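PDB 6I28: ORF98 PTP-2, which probably dephosphorylates phosphotyrosine and phosphoserine or phosphothreonine in proteins, perhaps MAP kinases, as a viral member of the dual-specificity phosphatase family. Local coordinates for residues A[25-30]-A[54-59]; A[17-22]-A[37-42]; A[43-48]-A[112-117]. One frame throughout, in Å; residues are numbered along the deposited sequence.

Contact 1 (A[25-30]-A[54-59]); sequences GDVIAM and KRALYL
Where Val-27 meets Ala-56 and Met-30 meets Leu-57, the touching groups are all aliphatic or thioether, and the flat groups lie behind them. One face of the Asp-26 carboxylate receives the N-H of Ala-29, which approaches OD1 from well above the plane (63° out of it) at 2.9 Å from N to OD1. The same oxygen takes a weak, strongly bent bond from Ile-28 N; Asp-26 is the N-cap of helix 27-36, just before the first helical residue, Val-27. In the other segment the Tyr-58 ring has Arg-55 O at its edge, in the ring plane, a neighbour from its own helix end.

Closest of all across the contact, Val-27 CG2 comes within 3.5 Å of Ala-56 CB, with Val-27 CB itself 3.6 Å from that methyl. The branch reaches it because CG2 sits between the backbone N and the carbonyl carbon, facing Ala-56. The CA atoms of Val-27 and Ala-56 are 6.3 Å apart, the nearest pair across the two segments.

Helices 27-36 and 51-57 lie side by side on one face of the central mixed sheet of the phosphatase domain, and the second pair points inward to it. Met-30 is extended throughout, CG anti to the backbone N (chi1 -177°), a reach that ends with CE 4.2 Å from Leu-57 CD1; the two side chains cross at about a right angle. Beneath them, Met-30 rests on Leu-101 and His-103 of strand 100-103, while Leu-57 rests on Val-42 and His-64. Arg-31 adds a polar tie between the helices, its NH1 hydrogen-bonded to the backbone O of Ala-56.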
ATOM      1  N   GLY A  25      -9.552  13.774   7.583  1.00 33.97           N
ATOM      2  CA  GLY A  25      -9.372  15.162   7.946  1.00 34.14           C
ATOM      3  C   GLY A  25      -9.037  15.389   9.396  1.00 33.86           C
ATOM      4  O   GLY A  25      -8.949  16.555   9.827  1.00 35.10           O
ATOM      5  N   ASP A  26      -8.875  14.315  10.170  1.00 32.51           N
ATOM      6  CA  ASP A  26      -8.453  14.408  11.562  1.00 35.41           C
ATOM      7  C   ASP A  26      -7.024  13.883  11.632  1.00 36.25           C
ATOM      8  O   ASP A  26      -6.766  12.683  11.815  1.00 35.32           O
ATOM      9  CB  ASP A  26      -9.390  13.656  12.482  1.00 36.71           C
ATOM     10  CG  ASP A  26      -9.003  13.788  13.942  1.00 38.92           C
ATOM     11  OD1 ASP A  26      -7.915  14.329  14.265  1.00 38.46           O
ATOM     12  OD2 ASP A  26      -9.785  13.332  14.783  1.00 41.58           O
ATOM     13  N   VAL A  27      -6.073  14.796  11.502  1.00 40.05           N
ATOM     14  CA  VAL A  27      -4.695  14.345  11.576  1.00 41.94           C
ATOM     15  C   VAL A  27      -4.337  13.946  12.998  1.00 40.79           C
ATOM     16  O   VAL A  27      -3.380  13.194  13.191  1.00 40.09           O
ATOM     17  CB  VAL A  27      -3.734  15.427  11.059  1.00 41.56           C
ATOM     18  CG1 VAL A  27      -3.983  15.693   9.589  1.00 43.43           C
ATOM     19  CG2 VAL A  27      -3.905  16.700  11.835  1.00 41.35           C
ATOM     20  N   ILE A  28      -5.057  14.454  14.001  1.00 41.13           N
ATOM     21  CA  ILE A  28      -4.727  14.146  15.397  1.00 40.50           C
ATOM     22  C   ILE A  28      -5.035  12.691  15.704  1.00 37.10           C
ATOM     23  O   ILE A  28      -4.227  11.977  16.317  1.00 38.48           O
ATOM     24  CB  ILE A  28      -5.484  15.083  16.363  1.00 46.97           C
ATOM     25  CG1 ILE A  28      -5.077  16.534  16.106  1.00 53.91           C
ATOM     26  CG2 ILE A  28      -5.190  14.703  17.791  1.00 47.85           C
ATOM     27  CD1 ILE A  28      -3.647  16.862  16.456  1.00 55.65           C
ATOM     28  N   ALA A  29      -6.213  12.226  15.294  1.00 33.66           N
ATOM     29  CA  ALA A  29      -6.511  10.800  15.372  1.00 32.78           C
ATOM     30  C   ALA A  29      -5.456   9.966  14.641  1.00 30.45           C
ATOM     31  O   ALA A  29      -4.982   8.956  15.156  1.00 31.15           O
ATOM     32  CB  ALA A  29      -7.907  10.548  14.810  1.00 33.31           C
ATOM     33  N   MET A  30      -5.074  10.372  13.427  1.00 28.08           N
ATOM     34  CA  MET A  30      -4.076   9.642  12.670  1.00 27.41           C
ATOM     35  C   MET A  30      -2.744   9.630  13.399  1.00 27.54           C
ATOM     36  O   MET A  30      -2.087   8.597  13.501  1.00 25.29           O
ATOM     37  CB  MET A  30      -3.926  10.280  11.304  1.00 28.23           C
ATOM     38  CG  MET A  30      -2.971   9.568  10.406  1.00 28.56           C
ATOM     39  SD  MET A  30      -2.668  10.498   8.905  1.00 29.89           S
ATOM     40  CE  MET A  30      -1.981   9.249   7.926  1.00 30.84           C
ATOM     41  N   LYS A  54       1.948  15.599   6.598  1.00 32.74           N
ATOM     42  CA  LYS A  54       3.378  15.527   6.902  1.00 36.43           C
ATOM     43  C   LYS A  54       3.701  16.340   8.149  1.00 38.41           C
ATOM     44  O   LYS A  54       4.441  15.889   9.021  1.00 35.93           O
ATOM     45  CB  LYS A  54       4.209  16.050   5.727  1.00 38.88           C
ATOM     46  CG  LYS A  54       4.313  15.075   4.595  1.00 42.48           C
ATOM     47  CD  LYS A  54       5.527  15.283   3.667  1.00 45.35           C
ATOM     48  CE  LYS A  54       5.653  14.074   2.683  1.00 47.79           C
ATOM     49  NZ  LYS A  54       6.944  13.971   1.952  1.00 47.86           N
ATOM     50  N   ARG A  55       3.165  17.556   8.235  1.00 43.41           N
ATOM     51  CA  ARG A  55       3.464  18.415   9.368  1.00 44.06           C
ATOM     52  C   ARG A  55       2.942  17.810  10.665  1.00 41.03           C
ATOM     53  O   ARG A  55       3.640  17.798  11.683  1.00 42.80           O
ATOM     54  CB  ARG A  55       2.863  19.805   9.143  1.00 46.76           C
ATOM     55  CG  ARG A  55       3.369  20.852  10.154  1.00 50.86           C
ATOM     56  CD  ARG A  55       3.115  22.326   9.690  1.00 53.55           C
ATOM     57  NE  ARG A  55       3.339  22.454   8.250  1.00 56.05           N
ATOM     58  CZ  ARG A  55       2.457  22.941   7.390  1.00 57.20           C
ATOM     59  NH1 ARG A  55       1.287  23.379   7.813  1.00 57.49           N
ATOM     60  NH2 ARG A  55       2.761  22.995   6.103  1.00 57.54           N
ATOM     61  N   ALA A  56       1.725  17.270  10.646  1.00 38.34           N
ATOM     62  CA  ALA A  56       1.139  16.808  11.898  1.00 37.48           C
ATOM     63  C   ALA A  56       1.827  15.548  12.379  1.00 36.71           C
ATOM     64  O   ALA A  56       2.047  15.386  13.584  1.00 37.11           O
ATOM     65  CB  ALA A  56      -0.360  16.568  11.730  1.00 39.73           C
ATOM     66  N   LEU A  57       2.169  14.637  11.454  1.00 34.57           N
ATOM     67  CA  LEU A  57       2.863  13.416  11.864  1.00 32.80           C
ATOM     68  C   LEU A  57       4.315  13.686  12.252  1.00 30.87           C
ATOM     69  O   LEU A  57       4.844  13.074  13.189  1.00 30.89           O
ATOM     70  CB  LEU A  57       2.826  12.399  10.746  1.00 31.14           C
ATOM     71  CG  LEU A  57       1.435  11.912  10.327  1.00 31.80           C
ATOM     72  CD1 LEU A  57       1.596  10.786   9.365  1.00 31.56           C
ATOM     73  CD2 LEU A  57       0.663  11.448  11.535  1.00 32.74           C
ATOM     74  N   TYR A  58       4.973  14.584  11.530  1.00 31.86           N
ATOM     75  CA  TYR A  58       6.311  15.059  11.851  1.00 32.94           C
ATOM     76  C   TYR A  58       7.325  13.921  11.915  1.00 30.62           C
ATOM     77  O   TYR A  58       8.150  13.845  12.821  1.00 32.05           O
ATOM     78  CB  TYR A  58       6.347  15.864  13.149  1.00 37.82           C
ATOM     79  CG  TYR A  58       7.355  16.962  13.065  1.00 40.75           C
ATOM     80  CD1 TYR A  58       7.068  18.138  12.396  1.00 42.85           C
ATOM     81  CD2 TYR A  58       8.619  16.830  13.640  1.00 43.45           C
ATOM     82  CE1 TYR A  58       7.992  19.144  12.312  1.00 44.34           C
ATOM     83  CE2 TYR A  58       9.545  17.843  13.560  1.00 45.93           C
ATOM     84  CZ  TYR A  58       9.232  18.993  12.898  1.00 46.70           C
ATOM     85  OH  TYR A  58      10.157  20.018  12.838  1.00 50.41           O
ATOM     86  N   LEU A  59       7.297  13.054  10.924  1.00 28.55           N
ATOM     87  CA  LEU A  59       8.200  11.922  10.972  1.00 26.96           C
ATOM     88  C   LEU A  59       9.556  12.359  10.485  1.00 27.65           C
ATOM     89  O   LEU A  59       9.667  13.401   9.830  1.00 27.68           O
ATOM     90  CB  LEU A  59       7.665  10.767  10.135  1.00 28.11           C
ATOM     91  CG  LEU A  59       6.334  10.188  10.590  1.00 32.35           C
ATOM     92  CD1 LEU A  59       5.678   9.459   9.521  1.00 32.72           C
ATOM     93  CD2 LEU A  59       6.534   9.254  11.777  1.00 33.60           C
TER

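Contact 2 (A[17-22]-A[37-42]); sequences DLFVGG and NNVGCV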
ATOM      1  N   ASP A  17       4.245  -6.169   8.993  1.00 23.60           N
ATOM      2  CA  ASP A  17       4.940  -5.032   8.387  1.00 23.46           C
ATOM      3  C   ASP A  17       4.048  -3.884   7.943  1.00 19.52           C
ATOM      4  O   ASP A  17       4.554  -2.768   7.745  1.00 19.19           O
ATOM      5  CB  ASP A  17       5.719  -5.469   7.122  1.00 25.85           C
ATOM      6  CG  ASP A  17       6.667  -6.593   7.355  1.00 26.91           C
ATOM      7  OD1 ASP A  17       7.397  -6.546   8.379  1.00 25.85           O
ATOM      8  OD2 ASP A  17       6.674  -7.597   6.519  1.00 29.42           O
ATOM      9  N   LEU A  18       2.747  -4.116   7.724  1.00 20.99           N
ATOM     10  CA  LEU A  18       1.893  -3.197   6.990  1.00 21.03           C
ATOM     11  C   LEU A  18       0.579  -2.919   7.700  1.00 20.46           C
ATOM     12  O   LEU A  18      -0.056  -3.850   8.210  1.00 19.83           O
ATOM     13  CB  LEU A  18       1.529  -3.764   5.591  1.00 21.92           C
ATOM     14  CG  LEU A  18       2.635  -3.962   4.585  1.00 23.18           C
ATOM     15  CD1 LEU A  18       2.020  -4.557   3.338  1.00 23.54           C
ATOM     16  CD2 LEU A  18       3.400  -2.643   4.284  1.00 23.42           C
ATOM     17  N   PHE A  19       0.207  -1.638   7.735  1.00 18.33           N
ATOM     18  CA  PHE A  19      -1.142  -1.123   7.971  1.00 18.43           C
ATOM     19  C   PHE A  19      -1.717  -0.494   6.706  1.00 17.37           C
ATOM     20  O   PHE A  19      -0.993   0.070   5.876  1.00 18.57           O
ATOM     21  CB  PHE A  19      -1.157  -0.071   9.081  1.00 19.86           C
ATOM     22  CG  PHE A  19      -0.694  -0.569  10.405  1.00 24.41           C
ATOM     23  CD1 PHE A  19       0.641  -0.753  10.688  1.00 27.28           C
ATOM     24  CD2 PHE A  19      -1.609  -0.834  11.395  1.00 27.23           C
ATOM     25  CE1 PHE A  19       1.014  -1.198  11.923  1.00 31.06           C
ATOM     26  CE2 PHE A  19      -1.205  -1.282  12.623  1.00 29.39           C
ATOM     27  CZ  PHE A  19       0.088  -1.471  12.876  1.00 29.76           C
ATOM     28  N   VAL A  20      -3.037  -0.613   6.541  1.00 16.67           N
ATOM     29  CA  VAL A  20      -3.770   0.076   5.475  1.00 16.96           C
ATOM     30  C   VAL A  20      -4.939   0.862   6.079  1.00 20.10           C
ATOM     31  O   VAL A  20      -5.674   0.359   6.941  1.00 17.61           O
ATOM     32  CB  VAL A  20      -4.316  -0.900   4.418  1.00 15.47           C
ATOM     33  CG1 VAL A  20      -5.221  -0.142   3.498  1.00 18.59           C
ATOM     34  CG2 VAL A  20      -3.231  -1.606   3.729  1.00 14.43           C
ATOM     35  N   GLY A  21      -5.111   2.102   5.654  1.00 19.02           N
ATOM     36  CA  GLY A  21      -6.212   2.892   6.145  1.00 20.41           C
ATOM     37  C   GLY A  21      -6.536   4.063   5.259  1.00 21.74           C
ATOM     38  O   GLY A  21      -6.020   4.190   4.142  1.00 21.29           O
ATOM     39  N   GLY A  22      -7.392   4.930   5.788  1.00 21.83           N
ATOM     40  CA  GLY A  22      -7.862   6.069   5.025  1.00 22.19           C
ATOM     41  C   GLY A  22      -7.349   7.390   5.560  1.00 23.38           C
ATOM     42  O   GLY A  22      -6.288   7.447   6.169  1.00 24.26           O
ATOM     43  N   ASN A  37       0.812   2.709  17.771  1.00 24.87           N
ATOM     44  CA  ASN A  37       1.090   1.431  17.111  1.00 25.73           C
ATOM     45  C   ASN A  37       2.520   1.293  16.608  1.00 23.58           C
ATOM     46  O   ASN A  37       2.826   0.307  15.915  1.00 23.82           O
ATOM     47  CB  ASN A  37       0.098   1.234  15.956  1.00 25.62           C
ATOM     48  CG  ASN A  37      -1.293   0.915  16.450  1.00 27.77           C
ATOM     49  OD1 ASN A  37      -1.510  -0.171  16.990  1.00 30.26           O
ATOM     50  ND2 ASN A  37      -2.219   1.860  16.336  1.00 28.20           N
ATOM     51  N   ASN A  38       3.406   2.241  16.951  1.00 22.60           N
ATOM     52  CA  ASN A  38       4.824   2.227  16.545  1.00 21.71           C
ATOM     53  C   ASN A  38       4.989   2.163  15.025  1.00 21.73           C
ATOM     54  O   ASN A  38       5.872   1.477  14.520  1.00 21.61           O
ATOM     55  CB  ASN A  38       5.593   1.085  17.219  1.00 24.18           C
ATOM     56  CG  ASN A  38       7.076   1.195  17.031  1.00 25.39           C
ATOM     57  OD1 ASN A  38       7.647   2.288  17.154  1.00 27.69           O
ATOM     58  ND2 ASN A  38       7.727   0.073  16.741  1.00 25.87           N
ATOM     59  N   VAL A  39       4.113   2.846  14.296  1.00 20.62           N
ATOM     60  CA  VAL A  39       4.261   2.924  12.842  1.00 19.43           C
ATOM     61  C   VAL A  39       5.510   3.742  12.557  1.00 20.77           C
ATOM     62  O   VAL A  39       5.607   4.882  12.980  1.00 25.47           O
ATOM     63  CB  VAL A  39       3.020   3.561  12.183  1.00 17.27           C
ATOM     64  CG1 VAL A  39       3.283   3.829  10.690  1.00 18.69           C
ATOM     65  CG2 VAL A  39       1.808   2.662  12.385  1.00 18.53           C
ATOM     66  N   GLY A  40       6.441   3.185  11.794  1.00 20.54           N
ATOM     67  CA  GLY A  40       7.702   3.852  11.543  1.00 20.63           C
ATOM     68  C   GLY A  40       7.736   4.696  10.291  1.00 20.97           C
ATOM     69  O   GLY A  40       8.602   5.577  10.153  1.00 26.23           O
ATOM     70  N   CYS A  41       6.802   4.476   9.379  1.00 20.51           N
ATOM     71  CA  CYS A  41       6.824   5.093   8.057  0.66 22.42           C
ATOM     72  C   CYS A  41       5.388   5.141   7.543  1.00 20.70           C
ATOM     73  O   CYS A  41       4.550   4.325   7.900  1.00 20.49           O
ATOM     74  CB  CYS A  41       7.855   4.286   7.233  0.66 26.98           C
ATOM     75  SG  CYS A  41       7.659   4.098   5.567  0.66 28.79           S
ATOM     76  N   VAL A  42       5.120   6.156   6.759  1.00 19.48           N
ATOM     77  CA  VAL A  42       3.808   6.431   6.215  1.00 18.05           C
ATOM     78  C   VAL A  42       3.945   6.679   4.721  1.00 17.62           C
ATOM     79  O   VAL A  42       4.787   7.462   4.294  1.00 17.34           O
ATOM     80  CB  VAL A  42       3.151   7.627   6.916  1.00 17.45           C
ATOM     81  CG1 VAL A  42       1.828   7.881   6.255  1.00 19.33           C
ATOM     82  CG2 VAL A  42       2.976   7.399   8.403  1.00 18.19           C
TER
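Phe-19 and Val-39 form the tight half of this contact. Methyl CG2 of Val-39 lies over one face of the phenyl ring, 4.0 Å from Phe-19 CE1 and just as far from Phe-19 CD1, so that it covers one side bond of the ring and not its centre. Val-39 brings this branch forward because its other methyl, CG1, is the one anti to the backbone N (chi1 171°), which sets CG2 anti to the carbonyl carbon. Both residues are buried, and both also rest on Leu-101 of strand 100-103. The ring of Phe-33, from the intervening helix, meets that of Phe-19 with its plane nearly perpendicular.

The other half is looser and lies toward solvent. Here the far end of the ring, Phe-19 CZ, is approached obliquely by Asn-37 CB at 4.1 Å, and it is the methylene that does the touching. The amide plane of Asn-37 is turned 49° from the ring, and its ND2 gives a hydrogen bond to Phe-33 O, which holds the polar end back on its own helix. Beyond it Asn-38 is exposed. With positive phi, it is the C-prime residue of a Schellman motif in which Val-39 N bonds to Val-34 O and Asn-38 N to Arg-35 O; the helix thus ends and the chain turns back toward the ring.

Strands 18-21 and 41-46 are not neighbours: strand 100-103 runs between them, backbone hydrogen-bonded to Phe-19 on one side and to Val-43 on the other. Phe-19 and Val-39 therefore meet above that central strand, under the connecting helix 27-36, as expected of a beta-alpha-beta crossover that skips one strand in the parallel part of a mixed sheet.

Contact 3 (A[43-48]-A[112-117]); sequences VSLIDS and ATLAIY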
ATOM      1  N   VAL A  43       3.117   6.017   3.920  1.00 14.72           N
ATOM      2  CA  VAL A  43       3.009   6.296   2.493  1.00 14.31           C
ATOM      3  C   VAL A  43       1.612   6.870   2.257  1.00 16.17           C
ATOM      4  O   VAL A  43       0.597   6.155   2.387  1.00 13.44           O
ATOM      5  CB  VAL A  43       3.223   5.036   1.625  1.00 13.62           C
ATOM      6  CG1 VAL A  43       3.049   5.311   0.154  1.00 16.43           C
ATOM      7  CG2 VAL A  43       4.576   4.455   1.926  1.00 13.60           C
ATOM      8  N   SER A  44       1.559   8.047   1.737  1.00 15.91           N
ATOM      9  CA  SER A  44       0.313   8.783   1.492  1.00 16.67           C
ATOM     10  C   SER A  44       0.055   8.754  -0.009  1.00 18.13           C
ATOM     11  O   SER A  44       0.789   9.375  -0.808  1.00 20.51           O
ATOM     12  CB  SER A  44       0.403  10.230   1.998  1.00 17.78           C
ATOM     13  OG  SER A  44       0.576  10.366   3.395  1.00 21.33           O
ATOM     14  N   LEU A  45      -1.003   8.077  -0.411  1.00 18.84           N
ATOM     15  CA  LEU A  45      -1.414   7.961  -1.806  1.00 20.28           C
ATOM     16  C   LEU A  45      -2.719   8.747  -1.932  1.00 22.34           C
ATOM     17  O   LEU A  45      -3.829   8.204  -1.829  1.00 23.32           O
ATOM     18  CB  LEU A  45      -1.592   6.537  -2.162  1.00 19.47           C
ATOM     19  CG  LEU A  45      -0.361   5.654  -2.058  1.00 21.57           C
ATOM     20  CD1 LEU A  45      -0.802   4.259  -2.510  1.00 21.68           C
ATOM     21  CD2 LEU A  45       0.780   6.172  -2.788  1.00 24.55           C
ATOM     22  N   ILE A  46      -2.589  10.058  -2.100  1.00 23.74           N
ATOM     23  CA  ILE A  46      -3.741  10.950  -2.096  1.00 28.57           C
ATOM     24  C   ILE A  46      -3.629  11.998  -3.192  1.00 33.70           C
ATOM     25  O   ILE A  46      -2.539  12.330  -3.659  1.00 34.06           O
ATOM     26  CB  ILE A  46      -3.953  11.652  -0.733  1.00 28.12           C
ATOM     27  CG1 ILE A  46      -2.749  12.541  -0.386  1.00 30.50           C
ATOM     28  CG2 ILE A  46      -4.114  10.631   0.397  1.00 27.39           C
ATOM     29  CD1 ILE A  46      -2.828  13.239   0.931  1.00 31.83           C
ATOM     30  N   ASP A  47      -4.806  12.517  -3.578  1.00 38.58           N
ATOM     31  CA  ASP A  47      -4.929  13.597  -4.555  1.00 44.36           C
ATOM     32  C   ASP A  47      -5.159  14.940  -3.874  1.00 47.82           C
ATOM     33  O   ASP A  47      -5.211  15.961  -4.553  1.00 46.59           O
ATOM     34  CB  ASP A  47      -6.112  13.289  -5.528  1.00 48.68           C
ATOM     35  CG  ASP A  47      -7.462  13.058  -4.814  1.00 53.69           C
ATOM     36  OD1 ASP A  47      -7.635  11.989  -4.178  1.00 57.07           O
ATOM     37  OD2 ASP A  47      -8.374  13.936  -4.973  1.00 55.75           O
ATOM     38  N   SER A  48      -5.275  14.953  -2.540  1.00 52.87           N
ATOM     39  CA  SER A  48      -5.438  16.167  -1.754  1.00 56.80           C
ATOM     40  C   SER A  48      -4.069  16.658  -1.287  1.00 56.98           C
ATOM     41  O   SER A  48      -3.031  16.082  -1.623  1.00 58.25           O
ATOM     42  CB  SER A  48      -6.383  15.917  -0.576  1.00 59.82           C
ATOM     43  OG  SER A  48      -5.958  14.881   0.303  1.00 63.47           O
ATOM     44  N   ALA A 112      -4.907  -0.016  -0.696  1.00 20.58           N
ATOM     45  CA  ALA A 112      -5.027  -1.472  -0.724  1.00 22.57           C
ATOM     46  C   ALA A 112      -4.298  -2.077  -1.922  1.00 22.44           C
ATOM     47  O   ALA A 112      -3.710  -3.161  -1.821  1.00 20.52           O
ATOM     48  CB  ALA A 112      -6.491  -1.886  -0.757  1.00 23.31           C
ATOM     49  N   THR A 113      -4.312  -1.380  -3.058  1.00 19.87           N
ATOM     50  CA  THR A 113      -3.607  -1.837  -4.245  1.00 20.02           C
ATOM     51  C   THR A 113      -2.112  -1.976  -3.994  1.00 17.40           C
ATOM     52  O   THR A 113      -1.490  -2.985  -4.333  1.00 18.30           O
ATOM     53  CB  THR A 113      -3.922  -0.895  -5.398  1.00 20.07           C
ATOM     54  OG1 THR A 113      -5.295  -1.099  -5.814  1.00 20.70           O
ATOM     55  CG2 THR A 113      -3.036  -1.147  -6.655  1.00 21.43           C
ATOM     56  N   LEU A 114      -1.488  -0.967  -3.376  1.00 17.25           N
ATOM     57  CA  LEU A 114      -0.064  -1.098  -3.080  1.00 18.88           C
ATOM     58  C   LEU A 114       0.237  -2.191  -2.066  1.00 18.38           C
ATOM     59  O   LEU A 114       1.259  -2.890  -2.205  1.00 18.90           O
ATOM     60  CB  LEU A 114       0.512   0.237  -2.604  1.00 16.45           C
ATOM     61  CG  LEU A 114       1.998   0.330  -2.232  1.00 16.89           C
ATOM     62  CD1 LEU A 114       2.857  -0.107  -3.392  1.00 16.17           C
ATOM     63  CD2 LEU A 114       2.364   1.746  -1.760  1.00 16.25           C
ATOM     64  N   ALA A 115      -0.583  -2.314  -1.018  1.00 18.32           N
ATOM     65  CA  ALA A 115      -0.380  -3.378  -0.035  1.00 18.57           C
ATOM     66  C   ALA A 115      -0.464  -4.745  -0.690  1.00 19.17           C
ATOM     67  O   ALA A 115       0.406  -5.609  -0.462  1.00 19.34           O
ATOM     68  CB  ALA A 115      -1.393  -3.237   1.084  1.00 18.24           C
ATOM     69  N   ILE A 116      -1.454  -4.942  -1.558  1.00 19.18           N
ATOM     70  CA  ILE A 116      -1.648  -6.231  -2.209  1.00 19.93           C
ATOM     71  C   ILE A 116      -0.448  -6.524  -3.085  1.00 20.88           C
ATOM     72  O   ILE A 116       0.053  -7.644  -3.115  1.00 20.96           O
ATOM     73  CB  ILE A 116      -2.970  -6.244  -3.001  1.00 20.88           C
ATOM     74  CG1 ILE A 116      -4.200  -6.254  -2.078  1.00 22.62           C
ATOM     75  CG2 ILE A 116      -3.032  -7.453  -3.994  1.00 22.89           C
ATOM     76  CD1 ILE A 116      -5.583  -6.219  -2.777  1.00 24.30           C
ATOM     77  N   TYR A 117       0.058  -5.509  -3.782  1.00 17.90           N
ATOM     78  CA  TYR A 117       1.182  -5.717  -4.683  1.00 19.83           C
ATOM     79  C   TYR A 117       2.452  -6.045  -3.904  1.00 19.62           C
ATOM     80  O   TYR A 117       3.217  -6.949  -4.288  1.00 17.94           O
ATOM     81  CB  TYR A 117       1.430  -4.463  -5.514  1.00 21.65           C
ATOM     82  CG  TYR A 117       2.633  -4.615  -6.450  1.00 19.47           C
ATOM     83  CD1 TYR A 117       2.693  -5.584  -7.384  1.00 18.96           C
ATOM     84  CD2 TYR A 117       3.706  -3.762  -6.355  1.00 18.03           C
ATOM     85  CE1 TYR A 117       3.793  -5.728  -8.257  1.00 17.73           C
ATOM     86  CE2 TYR A 117       4.820  -3.857  -7.178  1.00 17.75           C
ATOM     87  CZ  TYR A 117       4.879  -4.843  -8.129  1.00 17.85           C
ATOM     88  OH  TYR A 117       5.966  -4.983  -8.976  1.00 16.44           O
TER
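Leu-114 stands across two side chains of strand 41-46, Val-43 and Leu-45, meeting each at about a right angle. A single methyl does the work: Leu-114 CD2 is 4.1 Å from Val-43 CG1 and equally 4.1 Å from Leu-45 CD1. Val-43 CG1 and Leu-45 CD1 are themselves 4.8 Å apart. The methyl of the helix thus caps the two strand methyls, the three forming a nearly equilateral triangle. With CG anti to its backbone N (chi1 180°), Leu-114 projects from the helix to the strand, and CD2 is the branch that arrives there.

Val-43 and Leu-45 also touch each other along the strand. Leu-45 CD2 lies 3.8 Å from Val-43 CG1, a contact between residues two apart that face the same way. The first torsion of Val-43 (177°) sets CG1 anti to its backbone N, where it serves both leucines.

This is the helix-on-sheet layer opposite helices 27-36 and 51-57, in the alpha/beta fold of the tyrosine phosphatase superfamily. Helix 110-123 is the one that follows the signature loop, the HCX5R signature of the family, His-103 to Arg-110, which in relatives binds the substrate phosphate. From the neighbouring strand 100-103, Ile-102 touches both Leu-45 and Leu-114; Leu-85 of helix 82-95 touches Val-43 and Leu-114, which brings a second helix of that layer into the cluster.

Ser-44, between the two contact residues, turns its hydroxyl to the reverse face, where OG is hydrogen-bonded to NE2 of both His-103 and His-64. Farther along, where the strand gives way to a loop, Asp-47 OD1 makes a salt bridge with Arg-110 NH1, linking this segment to the signature loop as well.

From the N terminus, strand 18-21 opens contact 2, which closes on segment 37-42 after helix 27-36 has passed over the sheet. Contact 1 starts inside that loop, at 25-30, and closes only at 54-59, so contacts 1 and 2 cross. They also touch, Val-42 CG2 lying 3.6 Å from Leu-59 CD1. Contact 3 opens at 43-48, within the loop of contact 1, and closes 64 residues later on helix 110-123; it therefore crosses contact 1 but follows contact 2 in series. Contact 2 lies at the run-in to strand 41-46, on the face of helix 27-36; contact 3 uses the strand itself on the opposite face, joining both helical layers to the sheet.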